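Local coordinates for UspA domain-containing protein (Pyrococcus horikoshii, PDB 2DUM) that is of unknown function but belongs to the universal stress protein A family and probably has a role in the stress response, as its relatives do, at residues E114-S125 / K148-E156. Residues are numbered along the deposited sequence; the frame is centred on the assembly and turned at random.
Sequences EEENVSLIILPS and KKPVLIIKE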
loop_
_atom_site.group_PDB
_atom_site.type_symbol
_atom_site.label_atom_id
_atom_site.label_comp_id
_atom_site.label_asym_id
_atom_site.label_seq_id
_atom_site.Cartn_x
_atom_site.Cartn_y
_atom_site.Cartn_z
ATOM N N GLU A 114 -1.793 15.491 2.295
ATOM C CA GLU A 114 -3.154 15.973 2.532
ATOM C C GLU A 114 -3.493 17.244 1.813
ATOM O O GLU A 114 -4.657 17.453 1.419
ATOM C CB GLU A 114 -3.492 16.134 4.020
ATOM C CG GLU A 114 -5.009 16.010 4.270
ATOM C CD GLU A 114 -5.471 14.522 4.312
ATOM O OE1 GLU A 114 -4.696 13.641 4.840
ATOM O OE2 GLU A 114 -6.613 14.216 3.814
ATOM N N GLU A 115 -2.466 18.069 1.685
ATOM C CA GLU A 115 -2.577 19.387 1.111
ATOM C C GLU A 115 -2.681 19.438 -0.413
ATOM O O GLU A 115 -3.179 20.438 -0.933
ATOM C CB GLU A 115 -1.339 20.238 1.419
ATOM C CG GLU A 115 -0.969 20.589 2.837
ATOM C CD GLU A 115 0.474 21.108 2.880
ATOM O OE1 GLU A 115 0.982 21.396 3.987
ATOM O OE2 GLU A 115 1.133 21.219 1.801
ATOM N N GLU A 116 -2.115 18.485 -1.152
ATOM C CA GLU A 116 -2.375 18.465 -2.563
ATOM C C GLU A 116 -3.464 17.539 -2.989
ATOM O O GLU A 116 -3.516 17.172 -4.180
ATOM C CB GLU A 116 -1.165 18.069 -3.342
ATOM C CG GLU A 116 -0.649 19.234 -4.068
ATOM C CD GLU A 116 -0.070 20.095 -3.061
ATOM O OE1 GLU A 116 0.223 19.460 -2.006
ATOM O OE2 GLU A 116 0.032 21.336 -3.302
ATOM N N ASN A 117 -4.318 17.179 -2.040
ATOM C CA ASN A 117 -5.331 16.226 -2.256
ATOM C C ASN A 117 -4.892 15.203 -3.316
ATOM O O ASN A 117 -5.346 15.202 -4.479
ATOM C CB ASN A 117 -6.626 16.902 -2.591
ATOM C CG ASN A 117 -7.769 15.946 -2.462
ATOM O OD1 ASN A 117 -8.751 16.008 -3.211
ATOM N ND2 ASN A 117 -7.620 14.972 -1.552
ATOM N N VAL A 118 -3.937 14.362 -2.912
ATOM C CA VAL A 118 -3.357 13.329 -3.771
ATOM C C VAL A 118 -4.209 12.067 -3.686
ATOM O O VAL A 118 -4.894 11.868 -2.687
ATOM C CB VAL A 118 -1.893 12.995 -3.385
ATOM C CG1 VAL A 118 -1.148 14.180 -3.165
ATOM C CG2 VAL A 118 -1.781 12.062 -2.164
ATOM N N SER A 119 -4.119 11.212 -4.721
ATOM C CA SER A 119 -4.942 10.005 -4.835
ATOM C C SER A 119 -4.390 8.902 -4.003
ATOM O O SER A 119 -5.174 8.164 -3.453
ATOM C CB SER A 119 -5.050 9.518 -6.279
ATOM O OG SER A 119 -3.756 9.438 -6.806
ATOM N N LEU A 120 -3.069 8.826 -3.929
ATOM C CA LEU A 120 -2.337 7.746 -3.374
ATOM C C LEU A 120 -1.059 8.292 -2.834
ATOM O O LEU A 120 -0.550 9.295 -3.345
ATOM C CB LEU A 120 -1.924 6.790 -4.464
ATOM C CG LEU A 120 -1.247 5.508 -3.994
ATOM C CD1 LEU A 120 -1.944 4.839 -2.825
ATOM C CD2 LEU A 120 -1.267 4.473 -5.047
ATOM N N ILE A 121 -0.501 7.630 -1.812
ATOM C CA ILE A 121 0.944 7.788 -1.588
ATOM C C ILE A 121 1.683 6.493 -1.851
ATOM O O ILE A 121 1.157 5.431 -1.513
ATOM C CB ILE A 121 1.428 8.620 -0.324
ATOM C CG1 ILE A 121 2.447 7.817 0.395
ATOM C CG2 ILE A 121 0.389 8.955 0.684
ATOM C CD1 ILE A 121 3.684 8.555 0.736
ATOM N N ILE A 122 2.841 6.575 -2.507
ATOM C CA ILE A 122 3.631 5.395 -2.820
ATOM C C ILE A 122 4.904 5.581 -2.135
ATOM O O ILE A 122 5.468 6.655 -2.253
ATOM C CB ILE A 122 4.038 5.357 -4.278
ATOM C CG1 ILE A 122 2.843 4.954 -5.140
ATOM C CG2 ILE A 122 5.125 4.349 -4.532
ATOM C CD1 ILE A 122 2.917 5.535 -6.528
ATOM N N LEU A 123 5.359 4.519 -1.465
ATOM C CA LEU A 123 6.584 4.447 -0.654
ATOM C C LEU A 123 7.384 3.169 -0.886
ATOM O O LEU A 123 6.782 2.072 -1.049
ATOM C CB LEU A 123 6.235 4.258 0.795
ATOM C CG LEU A 123 5.878 5.322 1.753
ATOM C CD1 LEU A 123 6.331 6.495 0.997
ATOM C CD2 LEU A 123 4.393 5.307 1.957
ATOM N N PRO A 124 8.731 3.264 -0.787
ATOM C CA PRO A 124 9.546 2.056 -0.802
ATOM C C PRO A 124 9.438 1.429 0.564
ATOM O O PRO A 124 9.277 2.194 1.549
ATOM C CB PRO A 124 10.985 2.607 -1.017
ATOM C CG PRO A 124 10.833 4.041 -1.286
ATOM C CD PRO A 124 9.578 4.457 -0.627
ATOM N N SER A 125 9.515 0.088 0.637
ATOM C CA SER A 125 9.410 -0.577 1.943
ATOM C C SER A 125 10.619 -0.126 2.726
ATOM O O SER A 125 10.494 0.696 3.637
ATOM C CB SER A 125 9.252 -2.084 1.883
ATOM O OG SER A 125 10.472 -2.757 2.125
ATOM N N LYS A 148 -4.539 9.599 6.013
ATOM C CA LYS A 148 -5.952 9.181 5.640
ATOM C C LYS A 148 -6.040 8.688 4.194
ATOM O O LYS A 148 -6.865 7.796 3.807
ATOM C CB LYS A 148 -6.958 10.321 5.754
ATOM C CG LYS A 148 -6.810 11.223 6.977
ATOM C CD LYS A 148 -6.892 10.488 8.309
ATOM C CE LYS A 148 -6.502 11.462 9.445
ATOM N NZ LYS A 148 -7.086 12.785 9.070
ATOM N N LYS A 149 -5.170 9.288 3.400
ATOM C CA LYS A 149 -4.806 8.814 2.075
ATOM C C LYS A 149 -4.506 7.233 1.984
ATOM O O LYS A 149 -4.238 6.563 3.030
ATOM C CB LYS A 149 -3.663 9.724 1.566
ATOM C CG LYS A 149 -4.063 11.011 0.789
ATOM C CD LYS A 149 -4.876 11.980 1.577
ATOM C CE LYS A 149 -5.343 13.114 0.720
ATOM N NZ LYS A 149 -6.193 12.645 -0.473
ATOM N N PRO A 150 -4.697 6.614 0.774
ATOM C CA PRO A 150 -4.229 5.231 0.549
ATOM C C PRO A 150 -2.753 5.148 0.314
ATOM O O PRO A 150 -2.125 6.209 0.126
ATOM C CB PRO A 150 -5.055 4.759 -0.625
ATOM C CG PRO A 150 -5.472 5.987 -1.358
ATOM C CD PRO A 150 -5.514 7.116 -0.348
ATOM N N VAL A 151 -2.165 3.946 0.444
ATOM C CA VAL A 151 -0.706 3.859 0.494
ATOM C C VAL A 151 -0.158 2.646 -0.187
ATOM O O VAL A 151 -0.539 1.540 0.157
ATOM C CB VAL A 151 -0.136 3.864 1.926
ATOM C CG1 VAL A 151 1.426 3.624 1.921
ATOM C CG2 VAL A 151 -0.385 5.161 2.626
ATOM N N LEU A 152 0.764 2.825 -1.127
ATOM C CA LEU A 152 1.290 1.693 -1.826
ATOM C C LEU A 152 2.685 1.414 -1.243
ATOM O O LEU A 152 3.687 2.233 -1.321
ATOM C CB LEU A 152 1.383 2.048 -3.301
ATOM C CG LEU A 152 0.931 1.006 -4.331
ATOM C CD1 LEU A 152 1.543 1.248 -5.644
ATOM C CD2 LEU A 152 1.337 -0.285 -4.001
ATOM N N ILE A 153 2.822 0.264 -0.622
ATOM C CA ILE A 153 4.200 0.025 -0.250
ATOM C C ILE A 153 4.816 -0.951 -1.234
ATOM O O ILE A 153 4.364 -2.086 -1.399
ATOM C CB ILE A 153 4.511 -0.154 1.279
ATOM C CG1 ILE A 153 5.660 -1.104 1.373
ATOM C CG2 ILE A 153 3.362 -0.599 2.125
ATOM C CD1 ILE A 153 5.209 -2.686 1.254
ATOM N N ILE A 154 5.782 -0.454 -1.982
ATOM C CA ILE A 154 6.368 -1.251 -3.067
ATOM C C ILE A 154 7.612 -1.837 -2.424
ATOM O O ILE A 154 8.021 -1.326 -1.334
ATOM C CB ILE A 154 6.570 -0.389 -4.381
ATOM C CG1 ILE A 154 6.123 -1.100 -5.638
ATOM C CG2 ILE A 154 7.989 -0.150 -4.711
ATOM C CD1 ILE A 154 4.636 -0.900 -5.992
ATOM N N LYS A 155 8.165 -2.907 -3.010
ATOM C CA LYS A 155 9.227 -3.633 -2.333
ATOM C C LYS A 155 10.363 -4.236 -3.201
ATOM O O LYS A 155 11.557 -3.946 -2.974
ATOM C CB LYS A 155 8.574 -4.720 -1.502
ATOM C CG LYS A 155 9.155 -4.895 -0.114
ATOM C CD LYS A 155 8.410 -5.936 0.684
ATOM C CE LYS A 155 7.201 -5.383 1.415
ATOM N NZ LYS A 155 7.096 -6.202 2.695
ATOM N N GLU A 156 10.020 -5.115 -4.145
ATOM C CA GLU A 156 10.980 -5.715 -5.102
ATOM C C GLU A 156 10.237 -6.672 -6.029
ATOM O O GLU A 156 9.129 -7.147 -5.709
ATOM C CB GLU A 156 12.203 -6.407 -4.418
ATOM C CG GLU A 156 13.286 -7.038 -5.385
ATOM C CD GLU A 156 13.761 -6.078 -6.554
ATOM O OE1 GLU A 156 13.227 -6.124 -7.713
ATOM O OE2 GLU A 156 14.687 -5.266 -6.322
#
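Parallel strands 120-124 and 151-154, at one edge of the chain's central sheet, pair I121 with V151, I122 with L152, L123 with I153 and P124 with I154. Their axes approach to 4.6 Å at 20°, and the backbone bonds step from strand to strand: I121 N to P150 O, L152 N to I121 O (2.7 Å), L123 N to L152 O and I154 N to L123 O, all four close to straight at the hydrogen. On one face, I122 CG1 lies 3.7 Å from L152 CB, the two side chains running side by side. On the other, L123 CD2 meets V151 CG1 at an oblique crossing. L120 sets CD1 3.8 Å from P150 CB because chi1 (-174°) turns CG away from the residue's own nitrogen.

Ahead of the strands, K149 bends at chi2 and chi4, passing E114 and bringing NZ 2.7 Å from V118 O, in the carbonyl plane. The same NZ forms a salt bridge with D158 of the second subunit, which also accepts a bond from N117 ND2. Were K149 an alanine, V118 O and that aspartate would probably both lose the ammonium they share. V151, L152 and I153 also pair antiparallel with a strand of the second subunit, continuing the sheet across the interface. The 3-2-1-4-5 parallel order and the helix 138-146 linking these neighbouring strands are typical of the alpha/beta fold of universal stress proteins.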